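Local coordinates for protein ornithine cyclodeaminase (Methanococcus maripaludis S2, PDB 3C2Q) that catalyses the conversion of ornithine to proline with release of ammonia, using NAD(+) as its cofactor, at residues R127-Y130 with K131-T135; L155-M158 with V159-G162; I257-S260 with M261-Q264. One frame throughout, in Å; residues are numbered along the deposited sequence.

Contact 1 of 3, residues R127-Y130 with K131-T135; sequences REEY and KKTGT
Lys131 lies alongside Glu128, and its side chain can be followed outward atom by atom. CB rests near the carbonyls of Arg127 and Glu128. CG sits 3.3 Å from Arg127 O, beside the backbone bond that Lys131 N gives to that same oxygen, and CD is still marginally near it at 4.1 Å. The bend at chi3 (-60°) brings CE alongside the Glu128 carboxylate, and the chain runs on straight to NZ, 3.4 Å from Glu128 OE2, a weak bond within a salt bridge. NZ lies over one face of the Arg127 guanidinium, toward its rim; the closeness of like charges is probably eased by Glu128 and, for Arg127, by Glu342, while Arg127 NH1 also bonds Leu161 O.

This is the last turn of helix 112-133, which ends where Gly134 takes a positive phi, a conformation glycine adopts easily, while Gly134 N still bonds Tyr130 O at 2.7 Å. A second acid-base pair follows one residue on: Lys132 NZ meets Glu129 OE2 on its syn side at 3.1 Å, somewhat out of the carboxylate plane. Thr133 bonds Glu129 O twice, through its N and, from above the carbonyl plane, through OG1. That hydroxyl also accepts from Thr135 N at 3.0 Å, forming an ST turn. The Tyr130 ring has Gly134 CA over one face and Thr135 O near its plane at the edge, 3.4 Å from CD1.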
ATOM      1  N   ARG B 127       0.894  33.174   4.327  1.00 26.79           N
ATOM      2  CA  ARG B 127       1.055  33.776   5.651  1.00 28.47           C
ATOM      3  C   ARG B 127       1.211  35.305   5.558  1.00 30.55           C
ATOM      4  O   ARG B 127       0.637  36.016   6.378  1.00 30.85           O
ATOM      5  CB  ARG B 127       2.240  33.218   6.419  1.00 27.47           C
ATOM      6  CG  ARG B 127       2.213  33.665   7.874  1.00 27.82           C
ATOM      7  CD  ARG B 127       3.499  33.427   8.622  1.00 25.50           C
ATOM      8  NE  ARG B 127       4.683  33.821   7.858  1.00 28.60           N
ATOM      9  CZ  ARG B 127       5.925  33.795   8.340  1.00 28.45           C
ATOM     10  NH1 ARG B 127       6.134  33.431   9.588  1.00 30.06           N
ATOM     11  NH2 ARG B 127       6.966  34.152   7.582  1.00 30.61           N
ATOM     12  N   GLU B 128       2.011  35.765   4.592  1.00 32.11           N
ATOM     13  CA  GLU B 128       2.203  37.196   4.298  1.00 34.74           C
ATOM     14  C   GLU B 128       0.882  37.902   4.056  1.00 35.43           C
ATOM     15  O   GLU B 128       0.602  38.902   4.704  1.00 36.28           O
ATOM     16  CB  GLU B 128       3.110  37.394   3.082  1.00 34.93           C
ATOM     17  CG  GLU B 128       4.597  37.093   3.327  1.00 40.03           C
ATOM     18  CD  GLU B 128       5.247  38.022   4.361  1.00 45.30           C
ATOM     19  OE1 GLU B 128       4.809  39.196   4.479  1.00 48.65           O
ATOM     20  OE2 GLU B 128       6.195  37.581   5.051  1.00 45.46           O
ATOM     21  N   GLU B 129       0.069  37.372   3.147  1.00 36.24           N
ATOM     22  CA  GLU B 129      -1.275  37.895   2.906  1.00 38.16           C
ATOM     23  C   GLU B 129      -2.227  37.855   4.112  1.00 38.06           C
ATOM     24  O   GLU B 129      -2.985  38.808   4.341  1.00 37.97           O
ATOM     25  CB  GLU B 129      -1.922  37.234   1.689  1.00 38.32           C
ATOM     26  CG  GLU B 129      -1.269  37.636   0.369  1.00 44.59           C
ATOM     27  CD  GLU B 129      -1.183  39.178   0.171  1.00 51.06           C
ATOM     28  OE1 GLU B 129      -2.264  39.820   0.054  1.00 51.89           O
ATOM     29  OE2 GLU B 129      -0.033  39.724   0.134  1.00 51.62           O
ATOM     30  N   TYR B 130      -2.184  36.782   4.894  1.00 37.31           N
ATOM     31  CA  TYR B 130      -2.977  36.732   6.114  1.00 37.47           C
ATOM     32  C   TYR B 130      -2.576  37.843   7.108  1.00 38.68           C
ATOM     33  O   TYR B 130      -3.440  38.435   7.757  1.00 38.37           O
ATOM     34  CB  TYR B 130      -2.882  35.367   6.799  1.00 36.18           C
ATOM     35  CG  TYR B 130      -3.684  35.307   8.069  1.00 34.44           C
ATOM     36  CD1 TYR B 130      -5.069  35.206   8.024  1.00 33.23           C
ATOM     37  CD2 TYR B 130      -3.071  35.390   9.303  1.00 33.05           C
ATOM     38  CE1 TYR B 130      -5.813  35.160   9.178  1.00 33.45           C
ATOM     39  CE2 TYR B 130      -3.805  35.345  10.477  1.00 33.42           C
ATOM     40  CZ  TYR B 130      -5.172  35.238  10.401  1.00 34.55           C
ATOM     41  OH  TYR B 130      -5.924  35.191  11.547  1.00 37.26           O
ATOM     42  N   LYS B 131      -1.274  38.079   7.251  1.00 39.94           N
ATOM     43  CA  LYS B 131      -0.780  39.135   8.132  1.00 42.34           C
ATOM     44  C   LYS B 131      -1.242  40.520   7.656  1.00 42.84           C
ATOM     45  O   LYS B 131      -1.494  41.392   8.477  1.00 43.15           O
ATOM     46  CB  LYS B 131       0.745  39.113   8.233  1.00 42.21           C
ATOM     47  CG  LYS B 131       1.327  37.912   8.958  1.00 43.48           C
ATOM     48  CD  LYS B 131       2.833  38.095   9.217  1.00 44.10           C
ATOM     49  CE  LYS B 131       3.635  38.273   7.935  1.00 46.58           C
ATOM     50  NZ  LYS B 131       5.090  38.240   8.232  1.00 48.07           N
ATOM     51  N   LYS B 132      -1.348  40.699   6.338  1.00 43.72           N
ATOM     52  CA  LYS B 132      -1.840  41.933   5.723  1.00 45.01           C
ATOM     53  C   LYS B 132      -3.352  42.137   5.898  1.00 45.24           C
ATOM     54  O   LYS B 132      -3.810  43.248   6.221  1.00 45.39           O
ATOM     55  CB  LYS B 132      -1.532  41.940   4.223  1.00 45.50           C
ATOM     56  CG  LYS B 132      -0.134  42.382   3.835  1.00 48.55           C
ATOM     57  CD  LYS B 132      -0.121  42.864   2.379  1.00 53.04           C
ATOM     58  CE  LYS B 132       1.302  43.016   1.839  1.00 55.97           C
ATOM     59  NZ  LYS B 132       1.930  41.690   1.507  1.00 56.31           N
ATOM     60  N   THR B 133      -4.121  41.069   5.678  1.00 44.45           N
ATOM     61  CA  THR B 133      -5.578  41.168   5.553  1.00 43.77           C
ATOM     62  C   THR B 133      -6.369  40.661   6.757  1.00 43.24           C
ATOM     63  O   THR B 133      -7.509  41.072   6.963  1.00 42.99           O
ATOM     64  CB  THR B 133      -6.071  40.407   4.316  1.00 44.23           C
ATOM     65  OG1 THR B 133      -5.934  38.993   4.542  1.00 43.92           O
ATOM     66  CG2 THR B 133      -5.266  40.822   3.084  1.00 43.51           C
ATOM     67  N   GLY B 134      -5.776  39.755   7.534  1.00 42.31           N
ATOM     68  CA  GLY B 134      -6.472  39.095   8.639  1.00 40.86           C
ATOM     69  C   GLY B 134      -7.482  38.067   8.165  1.00 40.24           C
ATOM     70  O   GLY B 134      -8.330  37.601   8.942  1.00 40.37           O
ATOM     71  N   THR B 135      -7.419  37.728   6.882  1.00 39.12           N
ATOM     72  CA  THR B 135      -8.345  36.742   6.319  1.00 38.62           C
ATOM     73  C   THR B 135      -7.588  35.700   5.478  1.00 37.14           C
ATOM     74  O   THR B 135      -6.447  35.948   5.059  1.00 37.04           O
ATOM     75  CB  THR B 135      -9.414  37.409   5.433  1.00 38.87           C
ATOM     76  OG1 THR B 135      -8.797  37.902   4.240  1.00 39.41           O
ATOM     77  CG2 THR B 135     -10.138  38.555   6.181  1.00 40.66           C
TER

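Contact 2 of 3, residues L155-M158 with V159-G162; sequences LAKM and VELG
Leu155 O receives Val159 N in the closing turns of helix 152-160, which ends in a Schellman motif at Gly162. The Leu155 side chain packs against Ile230 of helix 230-237, and it lies about 8 Å from the side chain of Val327, a probable NAD(+)-binding residue. Ala156 O takes the next bond, from Glu160 N. The small methyl of Ala156 suits the buried face against Ile230.

Lys157 carries the polar part of the contact. Its CG is anti to the backbone N (chi1 -175°), and two further bends fold the chain back across Glu160 and Leu161. NZ thereby reaches Glu160 OE1 at 3.0 Å in a salt bridge, approaching from above the carboxylate plane, while CE passes 3.3 Å from the same oxygen. The aliphatic part is used too, with Lys157 CG 3.9 Å from Leu161 CD1. An alanine here would take away the ammonium and most of the methylene chain, which would probably leave the Glu160 carboxylate without its positive mate and would take from Leu161 CD1 the methylene packed against it.

Met158, a selenomethionine, extends beyond CG onto Leu334, Leu335 and Leu338 of helix 327-342, where a long flexible apolar chain fits well. At the end of the helix Leu161 N bonds Lys157 O at 2.8 Å. Gly162 has a positive phi (87°), where a side-chain carbon would run into Leu161 O, and its N bonds Val159 O at 3.0 Å.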
ATOM      1  N   LEU B 155       5.634  20.706  13.417  1.00 19.30           N
ATOM      2  CA  LEU B 155       4.306  21.300  13.269  1.00 19.08           C
ATOM      3  C   LEU B 155       4.063  22.349  14.346  1.00 19.55           C
ATOM      4  O   LEU B 155       3.518  23.417  14.054  1.00 19.32           O
ATOM      5  CB  LEU B 155       3.204  20.244  13.314  1.00 18.49           C
ATOM      6  CG  LEU B 155       1.774  20.776  13.192  1.00 19.89           C
ATOM      7  CD1 LEU B 155       1.635  21.683  11.967  1.00 19.95           C
ATOM      8  CD2 LEU B 155       0.786  19.605  13.141  1.00 18.48           C
ATOM      9  N   ALA B 156       4.480  22.063  15.576  1.00 19.56           N
ATOM     10  CA  ALA B 156       4.309  23.051  16.673  1.00 20.46           C
ATOM     11  C   ALA B 156       5.039  24.366  16.359  1.00 20.99           C
ATOM     12  O   ALA B 156       4.528  25.458  16.601  1.00 21.72           O
ATOM     13  CB  ALA B 156       4.807  22.466  17.995  1.00 19.63           C
ATOM     14  N   LYS B 157       6.241  24.250  15.820  1.00 21.37           N
ATOM     15  CA  LYS B 157       6.986  25.410  15.345  1.00 22.01           C
ATOM     16  C   LYS B 157       6.282  26.235  14.253  1.00 23.07           C
ATOM     17  O   LYS B 157       6.312  27.486  14.285  1.00 22.46           O
ATOM     18  CB  LYS B 157       8.403  24.992  14.935  1.00 21.33           C
ATOM     19  CG  LYS B 157       9.322  26.158  14.540  1.00 25.18           C
ATOM     20  CD  LYS B 157       9.537  27.135  15.671  1.00 29.66           C
ATOM     21  CE  LYS B 157      10.407  26.529  16.746  1.00 35.33           C
ATOM     22  NZ  LYS B 157      10.897  27.601  17.685  1.00 39.81           N
HETATM   23  N   MSE B 158       5.631  25.572  13.295  1.00 22.69           N
HETATM   24  CA  MSE B 158       4.856  26.287  12.278  1.00 24.70           C
HETATM   25  C   MSE B 158       3.718  27.076  12.914  1.00 23.76           C
HETATM   26  O   MSE B 158       3.444  28.195  12.487  1.00 24.29           O
HETATM   27  CB  MSE B 158       4.317  25.335  11.187  1.00 23.58           C
HETATM   28  CG  MSE B 158       5.430  24.669  10.405  1.00 24.22           C
HETATM   29 SE   MSE B 158       4.691  23.178   9.299  1.00 32.52          SE
HETATM   30  CE  MSE B 158       6.398  22.266   8.954  1.00 23.81           C
ATOM     31  N   VAL B 159       3.055  26.492  13.907  1.00 23.13           N
ATOM     32  CA  VAL B 159       2.027  27.207  14.684  1.00 23.66           C
ATOM     33  C   VAL B 159       2.650  28.432  15.390  1.00 25.53           C
ATOM     34  O   VAL B 159       2.156  29.556  15.240  1.00 24.92           O
ATOM     35  CB  VAL B 159       1.355  26.291  15.729  1.00 24.00           C
ATOM     36  CG1 VAL B 159       0.290  27.049  16.503  1.00 22.16           C
ATOM     37  CG2 VAL B 159       0.677  25.047  15.039  1.00 21.07           C
ATOM     38  N   GLU B 160       3.760  28.196  16.095  1.00 26.03           N
ATOM     39  CA  GLU B 160       4.509  29.246  16.787  1.00 28.11           C
ATOM     40  C   GLU B 160       4.873  30.391  15.837  1.00 28.53           C
ATOM     41  O   GLU B 160       4.705  31.574  16.183  1.00 28.49           O
ATOM     42  CB  GLU B 160       5.747  28.625  17.466  1.00 27.45           C
ATOM     43  CG  GLU B 160       6.598  29.615  18.254  1.00 29.47           C
ATOM     44  CD  GLU B 160       7.800  28.980  18.937  1.00 30.78           C
ATOM     45  OE1 GLU B 160       8.070  27.742  18.780  1.00 31.12           O
ATOM     46  OE2 GLU B 160       8.470  29.739  19.683  1.00 35.97           O
ATOM     47  N   LEU B 161       5.306  30.054  14.621  1.00 27.72           N
ATOM     48  CA  LEU B 161       5.754  31.047  13.644  1.00 27.65           C
ATOM     49  C   LEU B 161       4.631  31.750  12.860  1.00 27.37           C
ATOM     50  O   LEU B 161       4.912  32.573  11.984  1.00 26.96           O
ATOM     51  CB  LEU B 161       6.768  30.445  12.655  1.00 28.25           C
ATOM     52  CG  LEU B 161       8.167  30.015  13.152  1.00 30.87           C
ATOM     53  CD1 LEU B 161       8.881  29.197  12.090  1.00 32.11           C
ATOM     54  CD2 LEU B 161       9.022  31.226  13.550  1.00 33.47           C
ATOM     55  N   GLY B 162       3.381  31.408  13.161  1.00 26.18           N
ATOM     56  CA  GLY B 162       2.236  32.084  12.585  1.00 25.44           C
ATOM     57  C   GLY B 162       1.742  31.565  11.252  1.00 25.47           C
ATOM     58  O   GLY B 162       0.890  32.215  10.630  1.00 24.69           O
TER

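Contact 3 of 3, residues I257-S260 with M261-Q264; sequences ITDS and MVAQ
The N-cap of helix 260-271 is formed by Asp259, at the end of the loop that follows strand 241-244 of the parallel sheet of the Rossmann fold. With CG anti to the backbone N (chi1 -172°), the carboxylate swings over the first turn, and OD2 accepts from two amides that no earlier turn can serve. The bond from Val262 N, 3.2 Å long and nearly straight at 166°, uses the anti lone pair of OD2; the one from Met261 N is shorter but weak. A short acidic side chain suits this place, since its negative charge would also be expected to sit well against the positive end of the helix dipole. The other oxygen, OD1, bonds Thr258 OG1 of the second subunit, and Thr258 OG1 bonds Asp259 OD1 of that subunit in return, so the cap lies at the subunit interface.

Behind the cap, Ala263 N bonds Asp259 O at 3.0 Å, and Gln264 N bonds Ser260 O. Gln264 NE2 reaches Ile247 O and Asp249 O of the second subunit, and Ser260 OG bonds Thr258 O of that subunit. The bent chain of Met261, a selenomethionine, carries its CE to within 3.3 Å of Ser260 OG. Apolar packing completes the join between loop and helix. Ile257 crosses Val262 at about a right angle, its CG2 lying 3.7 Å from Val262 CG1 and 3.8 Å from Ala263 CB.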
ATOM      1  N   ILE B 257     -15.242  17.337  20.869  1.00 22.73           N
ATOM      2  CA  ILE B 257     -16.661  17.390  20.523  1.00 22.85           C
ATOM      3  C   ILE B 257     -17.096  15.978  20.177  1.00 22.93           C
ATOM      4  O   ILE B 257     -16.666  15.425  19.158  1.00 21.07           O
ATOM      5  CB  ILE B 257     -16.876  18.353  19.327  1.00 23.09           C
ATOM      6  CG1 ILE B 257     -16.337  19.746  19.699  1.00 25.35           C
ATOM      7  CG2 ILE B 257     -18.365  18.363  18.860  1.00 22.65           C
ATOM      8  CD1 ILE B 257     -16.455  20.770  18.587  1.00 24.12           C
ATOM      9  N   THR B 258     -17.920  15.369  21.034  1.00 22.57           N
ATOM     10  CA  THR B 258     -18.290  13.972  20.853  1.00 22.50           C
ATOM     11  C   THR B 258     -19.397  13.749  19.792  1.00 21.85           C
ATOM     12  O   THR B 258     -19.501  12.672  19.250  1.00 21.55           O
ATOM     13  CB  THR B 258     -18.673  13.291  22.178  1.00 23.16           C
ATOM     14  OG1 THR B 258     -19.808  13.961  22.738  1.00 23.83           O
ATOM     15  CG2 THR B 258     -17.490  13.356  23.180  1.00 25.53           C
ATOM     16  N   ASP B 259     -20.193  14.771  19.484  1.00 21.17           N
ATOM     17  CA  ASP B 259     -21.238  14.577  18.477  1.00 21.25           C
ATOM     18  C   ASP B 259     -20.675  14.871  17.088  1.00 20.44           C
ATOM     19  O   ASP B 259     -20.196  15.953  16.824  1.00 19.26           O
ATOM     20  CB  ASP B 259     -22.464  15.442  18.728  1.00 21.34           C
ATOM     21  CG  ASP B 259     -23.593  15.079  17.797  1.00 21.44           C
ATOM     22  OD1 ASP B 259     -24.445  14.236  18.189  1.00 23.56           O
ATOM     23  OD2 ASP B 259     -23.565  15.553  16.645  1.00 19.88           O
ATOM     24  N   SER B 260     -20.738  13.889  16.200  1.00 21.28           N
ATOM     25  CA  SER B 260     -20.095  14.077  14.914  1.00 21.93           C
ATOM     26  C   SER B 260     -20.700  15.155  14.058  1.00 20.28           C
ATOM     27  O   SER B 260     -19.988  15.767  13.289  1.00 18.91           O
ATOM     28  CB  SER B 260     -19.960  12.772  14.166  1.00 21.24           C
ATOM     29  OG  SER B 260     -21.202  12.281  13.798  1.00 30.36           O
HETATM   30  N   MSE B 261     -22.005  15.414  14.178  1.00 21.50           N
HETATM   31  CA  MSE B 261     -22.605  16.472  13.350  1.00 21.79           C
HETATM   32  C   MSE B 261     -22.273  17.903  13.868  1.00 22.33           C
HETATM   33  O   MSE B 261     -21.996  18.829  13.082  1.00 22.68           O
HETATM   34  CB  MSE B 261     -24.117  16.227  13.140  1.00 23.87           C
HETATM   35  CG  MSE B 261     -24.433  14.904  12.366  1.00 24.52           C
HETATM   36 SE   MSE B 261     -23.548  14.875  10.568  1.00 38.53          SE
HETATM   37  CE  MSE B 261     -21.849  13.895  10.956  1.00 25.70           C
ATOM     38  N   VAL B 262     -22.255  18.065  15.184  1.00 21.75           N
ATOM     39  CA  VAL B 262     -21.790  19.312  15.793  1.00 21.59           C
ATOM     40  C   VAL B 262     -20.327  19.555  15.370  1.00 20.56           C
ATOM     41  O   VAL B 262     -19.964  20.667  14.969  1.00 19.17           O
ATOM     42  CB  VAL B 262     -21.926  19.245  17.353  1.00 21.51           C
ATOM     43  CG1 VAL B 262     -21.294  20.467  18.047  1.00 22.44           C
ATOM     44  CG2 VAL B 262     -23.418  19.082  17.776  1.00 23.56           C
ATOM     45  N   ALA B 263     -19.490  18.506  15.453  1.00 20.40           N
ATOM     46  CA  ALA B 263     -18.072  18.628  15.053  1.00 20.42           C
ATOM     47  C   ALA B 263     -17.982  18.981  13.581  1.00 20.55           C
ATOM     48  O   ALA B 263     -17.269  19.919  13.203  1.00 20.86           O
ATOM     49  CB  ALA B 263     -17.307  17.322  15.357  1.00 21.44           C
ATOM     50  N   GLN B 264     -18.747  18.271  12.748  1.00 21.08           N
ATOM     51  CA  GLN B 264     -18.750  18.533  11.318  1.00 21.15           C
ATOM     52  C   GLN B 264     -19.080  19.997  10.968  1.00 21.79           C
ATOM     53  O   GLN B 264     -18.383  20.621  10.150  1.00 20.70           O
ATOM     54  CB  GLN B 264     -19.705  17.590  10.584  1.00 20.73           C
ATOM     55  CG  GLN B 264     -19.556  17.677   9.054  1.00 21.46           C
ATOM     56  CD  GLN B 264     -20.619  16.890   8.299  1.00 22.82           C
ATOM     57  OE1 GLN B 264     -21.629  17.456   7.874  1.00 26.54           O
ATOM     58  NE2 GLN B 264     -20.402  15.593   8.133  1.00 20.96           N
TER

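Overall arrangement
All three contacts are local and follow one another along the chain, so none nests in or crosses another. Contact 1 ends helix 112-133 just before strand 138-142, contact 2 ends helix 152-160 just before strand 166-170, and contact 3 starts helix 260-271, which leads to strand 276-280. All three strands belong to the parallel Rossmann sheet. Contacts 1 and 2, with centres 16 Å apart, touch where Arg127 NH1 reaches Leu161 O at 2.8 Å, a probable hydrogen bond that ties the two helix ends together. Contact 3 stands apart, its nearest atoms about 18 Å from contact 2, and joins the fold to the second subunit.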